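Local coordinates for extracellular solute-binding protein (Bordetella parapertussis, PDB 3PU5) that probably binds a small solute, perhaps a polyamine, outside the inner membrane and delivers it to an ABC-type transporter, at residues Leu18-Lys23 with Cys272-Tyr277; Leu49-Ser54 with Pro58-Ala63; Ala176-Leu181 with Ser313-Leu318; His187-Phe192 with Val199-Ser204. All coordinates share one frame; numbering follows the deposited sequence.

How the contacts relate
Contacts 1 and 2 lie in one lobe of the two-lobed solute-binding fold, and contacts 3 and 4 lie in the other. Contact 3 is buried, purely aliphatic and joins two helices. Contact 1 also joins two helices, but at the surface, where an amide meets a selenoether. Contacts 2 and 4 are partly buried and set a helix against a strand or the loop leading into one. Contact 2 adds a weak lysine-tyrosine bond, whereas contact 4 adds a phenylalanine ring edge. Helix 174-184 runs on into strand 188-192, and contacts 3 and 4 touch through Leu-181 CD1 and Ile-188 CD1, 3.6 Å apart. The other pairs of contacts do not touch.

Contact 1 of 4, residues Leu18-Lys23 with Cys272-Tyr277; sequences LENVRK and CEAMYY
Asn-20 faces Met-275 and Ala-274 across the gap between helix 15-33 and the C-terminal end of helix 265-275. Residue 275 is modelled as selenomethionine. The CB of Asn-20 meets it first, 3.8 Å from SE of Met-275, with CG of Met-275 slightly farther off. Next comes CG of Asn-20, 3.7 Å from the same selenium. At the tip the amide splits its contacts. ND2 of Asn-20 lies 3.4 Å from SE of Met-275. OD1 of Asn-20 turns to the other residue, 3.5 Å from CB of Ala-274. The amide carbon is placed beside the backbone N, opposite the carbonyl carbon (chi1 -79°), and this keeps the NH2 close to its own helix. There ND2 makes a hydrogen bond to Ser-16 O, one turn back.

The Met-275 chain bends at chi2 and chi3 and brings its selenium over one face of the Asn-20 amide, toward ND2; the two side chains cross obliquely. Met-275 CB lies over one face of the Tyr-277 ring, toward the rim. The turn behind it is fixed by Tyr-277 N and Cys-272 O, 2.9 Å apart. This is a 6→1 bond, and with the positive phi of Tyr-276 it makes a Schellman-like helix end. His-24, on the next turn of helix 15-33, also touches Ala-274.

The contact is small and lies at the surface of the lobe. No hydrogen bond crosses it. The NH2 has its polar partner within its own helix, and what joins the two helices is van der Waals contact with a polarisable selenium and a methyl group.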
loop_
_atom_site.group_PDB
_atom_site.type_symbol
_atom_site.label_atom_id
_atom_site.label_comp_id
_atom_site.label_asym_id
_atom_site.label_seq_id
_atom_site.Cartn_x
_atom_site.Cartn_y
_atom_site.Cartn_z
ATOM N N LEU A 18 0.668 13.944 3.093
ATOM C CA LEU A 18 1.275 15.091 2.424
ATOM C C LEU A 18 2.207 15.895 3.349
ATOM O O LEU A 18 3.283 16.333 2.937
ATOM C CB LEU A 18 0.190 15.999 1.820
ATOM C CG LEU A 18 0.681 17.106 0.881
ATOM C CD1 LEU A 18 -0.411 17.523 -0.107
ATOM C CD2 LEU A 18 1.192 18.312 1.650
ATOM N N GLU A 19 1.779 16.092 4.590
ATOM C CA GLU A 19 2.579 16.828 5.563
ATOM C C GLU A 19 3.900 16.111 5.782
ATOM O O GLU A 19 4.952 16.741 5.952
ATOM C CB GLU A 19 1.834 16.929 6.891
ATOM C CG GLU A 19 0.519 17.683 6.803
ATOM C CD GLU A 19 -0.283 17.603 8.094
ATOM O OE1 GLU A 19 0.141 16.874 9.028
ATOM O OE2 GLU A 19 -1.341 18.273 8.168
ATOM N N ASN A 20 3.841 14.784 5.786
ATOM C CA ASN A 20 5.046 14.012 6.030
ATOM C C ASN A 20 5.957 13.896 4.824
ATOM O O ASN A 20 7.166 13.856 4.980
ATOM C CB ASN A 20 4.720 12.668 6.670
ATOM C CG ASN A 20 4.440 12.811 8.154
ATOM O OD1 ASN A 20 5.368 12.907 8.955
ATOM N ND2 ASN A 20 3.164 12.861 8.523
ATOM N N VAL A 21 5.378 13.871 3.623
ATOM C CA VAL A 21 6.178 13.983 2.413
ATOM C C VAL A 21 6.927 15.312 2.407
ATOM O O VAL A 21 8.098 15.362 2.062
ATOM C CB VAL A 21 5.321 13.896 1.135
ATOM C CG1 VAL A 21 6.173 14.250 -0.082
ATOM C CG2 VAL A 21 4.717 12.495 0.982
ATOM N N ARG A 22 6.241 16.387 2.790
ATOM C CA ARG A 22 6.862 17.711 2.842
ATOM C C ARG A 22 7.998 17.726 3.860
ATOM O O ARG A 22 9.113 18.144 3.564
ATOM C CB ARG A 22 5.832 18.791 3.201
ATOM C CG ARG A 22 6.423 20.209 3.193
ATOM C CD ARG A 22 5.419 21.280 3.618
ATOM N NE ARG A 22 4.346 21.452 2.636
ATOM C CZ ARG A 22 3.055 21.264 2.901
ATOM N NH1 ARG A 22 2.671 20.905 4.122
ATOM N NH2 ARG A 22 2.146 21.445 1.949
ATOM N N LYS A 23 7.700 17.254 5.062
ATOM C CA LYS A 23 8.659 17.269 6.163
ATOM C C LYS A 23 9.887 16.382 5.921
ATOM O O LYS A 23 11.028 16.762 6.231
ATOM C CB LYS A 23 7.947 16.829 7.443
ATOM C CG LYS A 23 8.778 16.929 8.711
ATOM C CD LYS A 23 7.957 16.483 9.913
ATOM C CE LYS A 23 8.667 16.760 11.229
ATOM N NZ LYS A 23 7.894 16.206 12.386
ATOM N N CYS A 272 9.133 6.793 6.399
ATOM C CA CYS A 272 8.438 5.566 6.780
ATOM C C CYS A 272 8.308 5.397 8.294
ATOM O O CYS A 272 7.291 4.911 8.779
ATOM C CB CYS A 272 9.088 4.346 6.137
ATOM S SG CYS A 272 8.938 4.361 4.340
ATOM N N GLU A 273 9.326 5.809 9.045
ATOM C CA GLU A 273 9.242 5.759 10.502
ATOM C C GLU A 273 8.135 6.675 11.028
ATOM O O GLU A 273 7.428 6.338 11.983
ATOM C CB GLU A 273 10.579 6.167 11.117
ATOM C CG GLU A 273 11.698 5.158 10.890
ATOM C CD GLU A 273 11.930 4.245 12.078
ATOM O OE1 GLU A 273 11.181 4.347 13.074
ATOM O OE2 GLU A 273 12.868 3.424 12.015
ATOM N N ALA A 274 8.002 7.846 10.410
ATOM C CA ALA A 274 6.990 8.820 10.812
ATOM C C ALA A 274 5.571 8.312 10.520
ATOM O O ALA A 274 4.642 8.540 11.299
ATOM C CB ALA A 274 7.240 10.150 10.101
HETATM N N MSE A 275 5.415 7.614 9.397
HETATM C CA MSE A 275 4.099 7.155 8.951
HETATM C C MSE A 275 3.770 5.723 9.363
HETATM O O MSE A 275 2.667 5.256 9.094
HETATM C CB MSE A 275 3.984 7.260 7.429
HETATM C CG MSE A 275 4.043 8.671 6.915
HETATM SE SE MSE A 275 2.467 9.698 7.470
HETATM C CE MSE A 275 1.072 8.693 6.514
ATOM N N TYR A 276 4.708 5.028 10.006
ATOM C CA TYR A 276 4.556 3.585 10.253
ATOM C C TYR A 276 4.327 2.811 8.947
ATOM O O TYR A 276 3.437 1.955 8.854
ATOM C CB TYR A 276 3.432 3.282 11.255
ATOM C CG TYR A 276 3.715 3.737 12.675
ATOM C CD1 TYR A 276 3.861 5.086 12.975
ATOM C CD2 TYR A 276 3.799 2.827 13.715
ATOM C CE1 TYR A 276 4.108 5.510 14.268
ATOM C CE2 TYR A 276 4.051 3.235 15.008
ATOM C CZ TYR A 276 4.203 4.574 15.281
ATOM O OH TYR A 276 4.446 4.992 16.570
ATOM N N TYR A 277 5.143 3.128 7.945
ATOM C CA TYR A 277 5.159 2.419 6.671
ATOM C C TYR A 277 6.439 1.604 6.542
ATOM O O TYR A 277 7.413 1.827 7.277
ATOM C CB TYR A 277 5.141 3.400 5.498
ATOM C CG TYR A 277 3.850 4.157 5.269
ATOM C CD1 TYR A 277 2.626 3.673 5.726
ATOM C CD2 TYR A 277 3.855 5.347 4.561
ATOM C CE1 TYR A 277 1.447 4.373 5.491
ATOM C CE2 TYR A 277 2.689 6.050 4.325
ATOM C CZ TYR A 277 1.492 5.560 4.783
ATOM O OH TYR A 277 0.343 6.276 4.528
#

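Contact 2 of 4, residues Leu49-Ser54 with Pro58-Ala63; sequences LKILSS and PPYDVA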
loop_
_atom_site.group_PDB
_atom_site.type_symbol
_atom_site.label_atom_id
_atom_site.label_comp_id
_atom_site.label_asym_id
_atom_site.label_seq_id
_atom_site.Cartn_x
_atom_site.Cartn_y
_atom_site.Cartn_z
ATOM N N LEU A 49 -5.574 12.430 -14.691
ATOM C CA LEU A 49 -6.237 13.033 -15.854
ATOM C C LEU A 49 -5.541 14.333 -16.268
ATOM O O LEU A 49 -5.362 14.615 -17.461
ATOM C CB LEU A 49 -7.731 13.277 -15.601
ATOM C CG LEU A 49 -8.460 13.848 -16.830
ATOM C CD1 LEU A 49 -8.341 12.901 -18.019
ATOM C CD2 LEU A 49 -9.927 14.148 -16.538
ATOM N N LYS A 50 -5.134 15.119 -15.280
ATOM C CA LYS A 50 -4.453 16.372 -15.575
ATOM C C LYS A 50 -3.161 16.117 -16.336
ATOM O O LYS A 50 -2.864 16.808 -17.304
ATOM C CB LYS A 50 -4.169 17.163 -14.306
ATOM C CG LYS A 50 -3.547 18.520 -14.582
ATOM C CD LYS A 50 -3.910 19.498 -13.480
ATOM C CE LYS A 50 -3.275 20.861 -13.697
ATOM N NZ LYS A 50 -3.646 21.741 -12.562
ATOM N N ILE A 51 -2.404 15.113 -15.903
ATOM C CA ILE A 51 -1.174 14.752 -16.598
ATOM C C ILE A 51 -1.482 14.162 -17.968
ATOM O O ILE A 51 -0.812 14.466 -18.948
ATOM C CB ILE A 51 -0.329 13.749 -15.800
ATOM C CG1 ILE A 51 0.243 14.409 -14.540
ATOM C CG2 ILE A 51 0.792 13.211 -16.676
ATOM C CD1 ILE A 51 0.642 13.407 -13.461
ATOM N N LEU A 52 -2.502 13.316 -18.026
ATOM C CA LEU A 52 -2.957 12.757 -19.291
ATOM C C LEU A 52 -3.302 13.851 -20.298
ATOM O O LEU A 52 -2.913 13.785 -21.469
ATOM C CB LEU A 52 -4.200 11.903 -19.053
ATOM C CG LEU A 52 -4.007 10.402 -19.192
ATOM C CD1 LEU A 52 -5.115 9.661 -18.444
ATOM C CD2 LEU A 52 -3.985 10.040 -20.673
ATOM N N SER A 53 -4.042 14.851 -19.826
ATOM C CA SER A 53 -4.607 15.894 -20.684
ATOM C C SER A 53 -3.572 16.902 -21.137
ATOM O O SER A 53 -3.814 17.685 -22.057
ATOM C CB SER A 53 -5.693 16.654 -19.927
ATOM O OG SER A 53 -6.663 15.771 -19.403
ATOM N N SER A 54 -2.421 16.901 -20.481
ATOM C CA SER A 54 -1.460 17.973 -20.681
ATOM C C SER A 54 -0.951 18.062 -22.114
ATOM O O SER A 54 -0.769 17.050 -22.797
ATOM C CB SER A 54 -0.285 17.840 -19.720
ATOM O OG SER A 54 0.651 18.880 -19.941
ATOM N N PRO A 58 4.263 20.250 -19.137
ATOM C CA PRO A 58 3.420 19.609 -18.121
ATOM C C PRO A 58 3.346 20.484 -16.880
ATOM O O PRO A 58 4.290 21.222 -16.601
ATOM C CB PRO A 58 4.177 18.315 -17.780
ATOM C CG PRO A 58 5.267 18.198 -18.762
ATOM C CD PRO A 58 5.556 19.566 -19.287
ATOM N N PRO A 59 2.246 20.390 -16.126
ATOM C CA PRO A 59 2.132 21.176 -14.896
ATOM C C PRO A 59 2.976 20.552 -13.776
ATOM O O PRO A 59 3.455 21.262 -12.880
ATOM C CB PRO A 59 0.646 21.071 -14.565
ATOM C CG PRO A 59 0.232 19.742 -15.123
ATOM C CD PRO A 59 1.158 19.409 -16.269
ATOM N N TYR A 60 3.175 19.237 -13.846
ATOM C CA TYR A 60 3.905 18.525 -12.807
ATOM C C TYR A 60 5.152 17.832 -13.341
ATOM O O TYR A 60 5.180 17.356 -14.478
ATOM C CB TYR A 60 2.999 17.509 -12.095
ATOM C CG TYR A 60 1.651 18.070 -11.699
ATOM C CD1 TYR A 60 1.533 19.363 -11.197
ATOM C CD2 TYR A 60 0.496 17.313 -11.836
ATOM C CE1 TYR A 60 0.299 19.890 -10.843
ATOM C CE2 TYR A 60 -0.745 17.827 -11.478
ATOM C CZ TYR A 60 -0.837 19.117 -10.984
ATOM O OH TYR A 60 -2.071 19.638 -10.630
ATOM N N ASP A 61 6.177 17.766 -12.497
ATOM C CA ASP A 61 7.445 17.125 -12.844
ATOM C C ASP A 61 7.553 15.697 -12.293
ATOM O O ASP A 61 8.221 14.837 -12.878
ATOM C CB ASP A 61 8.597 17.971 -12.312
ATOM C CG ASP A 61 8.510 19.406 -12.785
ATOM O OD1 ASP A 61 8.203 20.294 -11.959
ATOM O OD2 ASP A 61 8.711 19.626 -13.994
ATOM N N VAL A 62 6.909 15.460 -11.156
ATOM C CA VAL A 62 6.939 14.143 -10.523
ATOM C C VAL A 62 5.521 13.677 -10.251
ATOM O O VAL A 62 4.741 14.370 -9.593
ATOM C CB VAL A 62 7.764 14.135 -9.216
ATOM C CG1 VAL A 62 7.649 12.767 -8.506
ATOM C CG2 VAL A 62 9.226 14.454 -9.515
ATOM N N ALA A 63 5.185 12.516 -10.801
ATOM C CA ALA A 63 3.885 11.915 -10.582
ATOM C C ALA A 63 4.002 11.015 -9.377
ATOM O O ALA A 63 4.785 10.070 -9.381
ATOM C CB ALA A 63 3.455 11.116 -11.798
#
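The contact belongs to a beta-alpha-beta crossover in which helix 44-53 follows strand 36-41 and leads, through a loop rich in proline, into strand 62-65. Lys-50, Ile-51 and Ser-54 of the helix end meet Pro-58, Pro-59, Tyr-60 and Ala-63 of the returning chain.

Lys-50 lies on the exposed side of the helix. Its CG stands anti to the backbone N (chi1 -176°), and the rest of the chain is extended. It crosses the end of Tyr-60 at about a right angle. Lys-50 NZ gives a weak hydrogen bond to Tyr-60 OH, 3.3 Å long. On the way it slides past Pro-59, with CE of Lys-50 3.9 Å from CG of Pro-59. That same Pro-59 CG sits 3.9 Å above the centre of one face of the Tyr-60 ring. Lys-50 and Ile-51 come to the ring obliquely, from the same side of its plane as Pro-59.

Ile-51 works on the inner side. Its CG1 is 4.0 Å from CD2 of Tyr-60, and its CD1 is 4.0 Å from CB of Ala-63, in strand 62-65. Helix 67-75 closes over this part, with Leu-73 on Ile-51 and Met-70 on Ala-63.

At the helix end Ser-54 OG comes within 3.4 Å of CA of Pro-58 and 3.7 Å of CD of Pro-59. Neither is a hydrogen bond.

The chemistry is thus graded from inside to outside. Aliphatic packing holds the helix to the strand, the Tyr-60 ring, with Pro-59 on one face, lies next to the lysine, and the lysine adds one weak polar link on the solvent side.

Contact 3 of 4, residues Ala176-Leu181 with Ser313-Leu318; sequences ASIATL and SALLDL
No ring or other flat group enters the contact between Ile-178 and the pair Leu-315 and Leu-318, so there are no faces or edges to cover within it. Just outside, the side chain of Trp-319 touches both Ile-178 and Leu-181.

Ile-178 carries the contact. Its CG1 is anti to the carbonyl carbon (chi1 -69°) and reaches out between the two leucines. That CG1 is 3.8 Å from CB of Leu-318 and 3.9 Å from CD1 of Leu-315. The end methyl, Ile-178 CD1, lies 4.0 Å from the same Leu-315 CD1. The Ile-178 side chain meets both leucines at a slant.

This is helix-helix packing in the second lobe, where the C-terminal helix 305-322 packs against helix 174-184. Ile-174, one turn before Ile-178, also packs on Leu-315 and Leu-318. Ala-157 of helix 156-167 touches Leu-315 as well.

Polar groups of helix 174-184 are satisfied close by. Thr-180 OG1 bonds to Ala-176 O at 2.9 Å, tilted 33° from the carbonyl plane. Thr-180 N bonds to this oxygen from the other face. The buried Ser-177 OG has hydrogen-bond partners in Leu-160 O and Asp-173 O.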
loop_
_atom_site.group_PDB
_atom_site.type_symbol
_atom_site.label_atom_id
_atom_site.label_comp_id
_atom_site.label_asym_id
_atom_site.label_seq_id
_atom_site.Cartn_x
_atom_site.Cartn_y
_atom_site.Cartn_z
ATOM N N ALA A 176 -11.795 -19.551 -6.580
ATOM C CA ALA A 176 -11.208 -20.057 -5.341
ATOM C C ALA A 176 -11.226 -18.980 -4.256
ATOM O O ALA A 176 -11.560 -19.257 -3.098
ATOM C CB ALA A 176 -9.782 -20.560 -5.587
ATOM N N SER A 177 -10.870 -17.756 -4.639
ATOM C CA SER A 177 -10.913 -16.608 -3.730
ATOM C C SER A 177 -12.290 -16.406 -3.117
ATOM O O SER A 177 -12.434 -16.328 -1.895
ATOM C CB SER A 177 -10.505 -15.330 -4.466
ATOM O OG SER A 177 -9.145 -15.389 -4.852
ATOM N N ILE A 178 -13.300 -16.306 -3.974
ATOM C CA ILE A 178 -14.675 -16.146 -3.522
ATOM C C ILE A 178 -15.193 -17.371 -2.752
ATOM O O ILE A 178 -15.906 -17.234 -1.751
ATOM C CB ILE A 178 -15.602 -15.820 -4.711
ATOM C CG1 ILE A 178 -15.292 -14.410 -5.247
ATOM C CG2 ILE A 178 -17.062 -15.945 -4.308
ATOM C CD1 ILE A 178 -15.713 -13.270 -4.321
ATOM N N ALA A 179 -14.838 -18.562 -3.223
ATOM C CA ALA A 179 -15.236 -19.789 -2.545
ATOM C C ALA A 179 -14.696 -19.847 -1.115
ATOM O O ALA A 179 -15.372 -20.335 -0.223
ATOM C CB ALA A 179 -14.780 -21.010 -3.337
ATOM N N THR A 180 -13.475 -19.360 -0.909
ATOM C CA THR A 180 -12.883 -19.306 0.428
ATOM C C THR A 180 -13.695 -18.389 1.331
ATOM O O THR A 180 -14.091 -18.772 2.427
ATOM C CB THR A 180 -11.420 -18.809 0.386
ATOM O OG1 THR A 180 -10.628 -19.736 -0.364
ATOM C CG2 THR A 180 -10.840 -18.711 1.777
ATOM N N LEU A 181 -13.950 -17.174 0.857
ATOM C CA LEU A 181 -14.701 -16.201 1.641
ATOM C C LEU A 181 -16.122 -16.688 1.900
ATOM O O LEU A 181 -16.708 -16.436 2.963
ATOM C CB LEU A 181 -14.719 -14.847 0.929
ATOM C CG LEU A 181 -15.445 -13.716 1.656
ATOM C CD1 LEU A 181 -14.764 -13.408 2.994
ATOM C CD2 LEU A 181 -15.478 -12.486 0.765
ATOM N N SER A 313 -14.031 -6.572 -12.501
ATOM C CA SER A 313 -15.426 -6.758 -12.913
ATOM C C SER A 313 -15.955 -8.158 -12.601
ATOM O O SER A 313 -16.976 -8.305 -11.943
ATOM C CB SER A 313 -15.600 -6.444 -14.404
ATOM O OG SER A 313 -15.158 -5.125 -14.670
ATOM N N ALA A 314 -15.254 -9.181 -13.069
ATOM C CA ALA A 314 -15.648 -10.557 -12.788
ATOM C C ALA A 314 -15.667 -10.848 -11.289
ATOM O O ALA A 314 -16.578 -11.506 -10.792
ATOM C CB ALA A 314 -14.736 -11.531 -13.504
ATOM N N LEU A 315 -14.652 -10.377 -10.573
ATOM C CA LEU A 315 -14.581 -10.578 -9.123
ATOM C C LEU A 315 -15.810 -9.991 -8.428
ATOM O O LEU A 315 -16.423 -10.636 -7.577
ATOM C CB LEU A 315 -13.296 -9.954 -8.559
ATOM C CG LEU A 315 -12.971 -10.186 -7.076
ATOM C CD1 LEU A 315 -12.942 -11.679 -6.726
ATOM C CD2 LEU A 315 -11.647 -9.509 -6.707
ATOM N N LEU A 316 -16.163 -8.765 -8.795
ATOM C CA LEU A 316 -17.345 -8.094 -8.255
ATOM C C LEU A 316 -18.617 -8.893 -8.528
ATOM O O LEU A 316 -19.467 -9.043 -7.651
ATOM C CB LEU A 316 -17.482 -6.698 -8.864
ATOM C CG LEU A 316 -16.401 -5.695 -8.475
ATOM C CD1 LEU A 316 -16.361 -4.542 -9.459
ATOM C CD2 LEU A 316 -16.637 -5.194 -7.057
ATOM N N ASP A 317 -18.739 -9.384 -9.759
ATOM C CA ASP A 317 -19.869 -10.218 -10.164
ATOM C C ASP A 317 -20.003 -11.445 -9.259
ATOM O O ASP A 317 -21.074 -11.708 -8.711
ATOM C CB ASP A 317 -19.709 -10.671 -11.620
ATOM C CG ASP A 317 -20.040 -9.570 -12.619
ATOM O OD1 ASP A 317 -20.636 -8.544 -12.214
ATOM O OD2 ASP A 317 -19.716 -9.735 -13.819
ATOM N N LEU A 318 -18.913 -12.194 -9.111
ATOM C CA LEU A 318 -18.890 -13.374 -8.243
ATOM C C LEU A 318 -19.236 -13.007 -6.806
ATOM O O LEU A 318 -19.979 -13.726 -6.129
ATOM C CB LEU A 318 -17.517 -14.039 -8.274
ATOM C CG LEU A 318 -17.225 -15.017 -9.408
ATOM C CD1 LEU A 318 -15.911 -15.714 -9.139
ATOM C CD2 LEU A 318 -18.352 -16.036 -9.542
#

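Contact 4 of 4, residues His187-Phe192 with Val199-Ser204; sequences HIFKFF and VVLLTS
Leu-201 of helix 197-204 is met by three residues of strand 188-192, and all the contacts are apolar. One is aromatic. Leu-201 CD2 lies at the edge of the Phe-189 ring, near its plane, 4.0 Å from CE2 of Phe-189. With CG between the backbone N and the carbonyl carbon (chi1 73°), the ring extends toward Leu-201, and the two side chains run past each other in opposite directions. The other two contacts are aliphatic and looser. Leu-201 CD1 is 4.3 Å from CB of Phe-192 and 4.4 Å from CG of Lys-190. The lysine then carries its amine away from the helix.

Neighbouring Phe-189 and Lys-190 both start toward the helix, consistent with the non-extended backbone at Phe-189 (psi -15°).

No hydrogen bond crosses the contact. Within the helix, Thr-203 OG1 reaches Val-199 O at 2.9 Å, from above the carbonyl plane, and Thr-203 N bonds to the same oxygen.

Strand and helix segments run nearly antiparallel, at 152°, with their axes 11.3 Å apart. Strand 145-148 pairs in parallel with strand 188-192, and its Phe-146 also touches Leu-201. Phe-191 points away from the helix and meets Trp-319 of helix 305-322 edge-to-face.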
loop_
_atom_site.group_PDB
_atom_site.type_symbol
_atom_site.label_atom_id
_atom_site.label_comp_id
_atom_site.label_asym_id
_atom_site.label_seq_id
_atom_site.Cartn_x
_atom_site.Cartn_y
_atom_site.Cartn_z
ATOM N N HIS A 187 -19.674 -16.353 9.559
ATOM C CA HIS A 187 -19.009 -15.921 10.777
ATOM C C HIS A 187 -18.564 -14.476 10.712
ATOM O O HIS A 187 -17.985 -13.971 11.659
ATOM C CB HIS A 187 -17.826 -16.829 11.040
ATOM C CG HIS A 187 -18.165 -18.273 10.883
ATOM N ND1 HIS A 187 -17.856 -18.992 9.748
ATOM C CD2 HIS A 187 -18.860 -19.114 11.685
ATOM C CE1 HIS A 187 -18.319 -20.224 9.871
ATOM N NE2 HIS A 187 -18.924 -20.325 11.042
ATOM N N ILE A 188 -18.855 -13.819 9.594
ATOM C CA ILE A 188 -18.494 -12.421 9.394
ATOM C C ILE A 188 -19.669 -11.511 9.736
ATOM O O ILE A 188 -20.753 -11.638 9.161
ATOM C CB ILE A 188 -18.006 -12.175 7.942
ATOM C CG1 ILE A 188 -16.652 -12.852 7.741
ATOM C CG2 ILE A 188 -17.898 -10.672 7.641
ATOM C CD1 ILE A 188 -16.266 -13.073 6.285
ATOM N N PHE A 189 -19.462 -10.615 10.694
ATOM C CA PHE A 189 -20.529 -9.731 11.137
ATOM C C PHE A 189 -20.491 -8.375 10.414
ATOM O O PHE A 189 -21.462 -7.615 10.448
ATOM C CB PHE A 189 -20.478 -9.528 12.662
ATOM C CG PHE A 189 -19.355 -8.646 13.125
ATOM C CD1 PHE A 189 -18.111 -9.181 13.407
ATOM C CD2 PHE A 189 -19.542 -7.282 13.290
ATOM C CE1 PHE A 189 -17.076 -8.380 13.833
ATOM C CE2 PHE A 189 -18.508 -6.473 13.718
ATOM C CZ PHE A 189 -17.269 -7.023 13.990
ATOM N N LYS A 190 -19.373 -8.072 9.757
ATOM C CA LYS A 190 -19.233 -6.776 9.106
ATOM C C LYS A 190 -18.225 -6.819 7.969
ATOM O O LYS A 190 -17.097 -7.293 8.135
ATOM C CB LYS A 190 -18.831 -5.712 10.130
ATOM C CG LYS A 190 -18.586 -4.328 9.542
ATOM C CD LYS A 190 -19.870 -3.723 8.982
ATOM C CE LYS A 190 -19.708 -2.227 8.773
ATOM N NZ LYS A 190 -20.840 -1.622 8.004
ATOM N N PHE A 191 -18.654 -6.344 6.806
ATOM C CA PHE A 191 -17.747 -6.084 5.706
ATOM C C PHE A 191 -17.448 -4.592 5.748
ATOM O O PHE A 191 -18.293 -3.766 5.393
ATOM C CB PHE A 191 -18.374 -6.499 4.376
ATOM C CG PHE A 191 -18.448 -7.989 4.186
ATOM C CD1 PHE A 191 -19.631 -8.678 4.415
ATOM C CD2 PHE A 191 -17.325 -8.709 3.794
ATOM C CE1 PHE A 191 -19.693 -10.061 4.245
ATOM C CE2 PHE A 191 -17.380 -10.075 3.626
ATOM C CZ PHE A 191 -18.567 -10.758 3.850
ATOM N N PHE A 192 -16.252 -4.247 6.207
ATOM C CA PHE A 192 -15.958 -2.865 6.546
ATOM C C PHE A 192 -15.599 -2.018 5.331
ATOM O O PHE A 192 -15.125 -2.528 4.320
ATOM C CB PHE A 192 -14.881 -2.778 7.638
ATOM C CG PHE A 192 -13.519 -3.257 7.204
ATOM C CD1 PHE A 192 -12.649 -2.404 6.553
ATOM C CD2 PHE A 192 -13.098 -4.555 7.482
ATOM C CE1 PHE A 192 -11.384 -2.839 6.162
ATOM C CE2 PHE A 192 -11.847 -4.991 7.101
ATOM C CZ PHE A 192 -10.987 -4.136 6.439
ATOM N N VAL A 199 -9.292 -1.185 13.405
ATOM C CA VAL A 199 -8.904 -0.730 14.735
ATOM C C VAL A 199 -10.138 -0.434 15.604
ATOM O O VAL A 199 -10.233 -0.901 16.748
ATOM C CB VAL A 199 -7.930 0.463 14.656
ATOM C CG1 VAL A 199 -7.945 1.281 15.945
ATOM C CG2 VAL A 199 -6.524 -0.042 14.350
ATOM N N VAL A 200 -11.096 0.303 15.046
ATOM C CA VAL A 200 -12.331 0.633 15.765
ATOM C C VAL A 200 -13.121 -0.620 16.150
ATOM O O VAL A 200 -13.558 -0.766 17.297
ATOM C CB VAL A 200 -13.232 1.552 14.933
ATOM C CG1 VAL A 200 -14.623 1.646 15.556
ATOM C CG2 VAL A 200 -12.600 2.937 14.810
ATOM N N LEU A 201 -13.310 -1.525 15.195
ATOM C CA LEU A 201 -14.041 -2.764 15.468
ATOM C C LEU A 201 -13.360 -3.561 16.583
ATOM O O LEU A 201 -14.026 -4.072 17.487
ATOM C CB LEU A 201 -14.171 -3.612 14.200
ATOM C CG LEU A 201 -15.061 -3.048 13.087
ATOM C CD1 LEU A 201 -14.865 -3.810 11.769
ATOM C CD2 LEU A 201 -16.518 -3.051 13.512
ATOM N N LEU A 202 -12.034 -3.659 16.518
ATOM C CA LEU A 202 -11.270 -4.384 17.534
ATOM C C LEU A 202 -11.317 -3.693 18.896
ATOM O O LEU A 202 -11.580 -4.344 19.903
ATOM C CB LEU A 202 -9.808 -4.582 17.101
ATOM C CG LEU A 202 -9.625 -5.561 15.935
ATOM C CD1 LEU A 202 -8.190 -5.545 15.437
ATOM C CD2 LEU A 202 -10.068 -6.978 16.311
ATOM N N THR A 203 -11.061 -2.384 18.916
ATOM C CA THR A 203 -10.979 -1.638 20.182
ATOM C C THR A 203 -12.331 -1.403 20.856
ATOM O O THR A 203 -12.399 -1.213 22.070
ATOM C CB THR A 203 -10.253 -0.285 20.025
ATOM O OG1 THR A 203 -10.968 0.542 19.104
ATOM C CG2 THR A 203 -8.836 -0.487 19.530
ATOM N N SER A 204 -13.403 -1.429 20.069
ATOM C CA SER A 204 -14.748 -1.277 20.601
ATOM C C SER A 204 -15.193 -2.563 21.266
ATOM O O SER A 204 -16.136 -2.570 22.058
ATOM C CB SER A 204 -15.731 -0.918 19.486
ATOM O OG SER A 204 -15.958 -2.015 18.613
#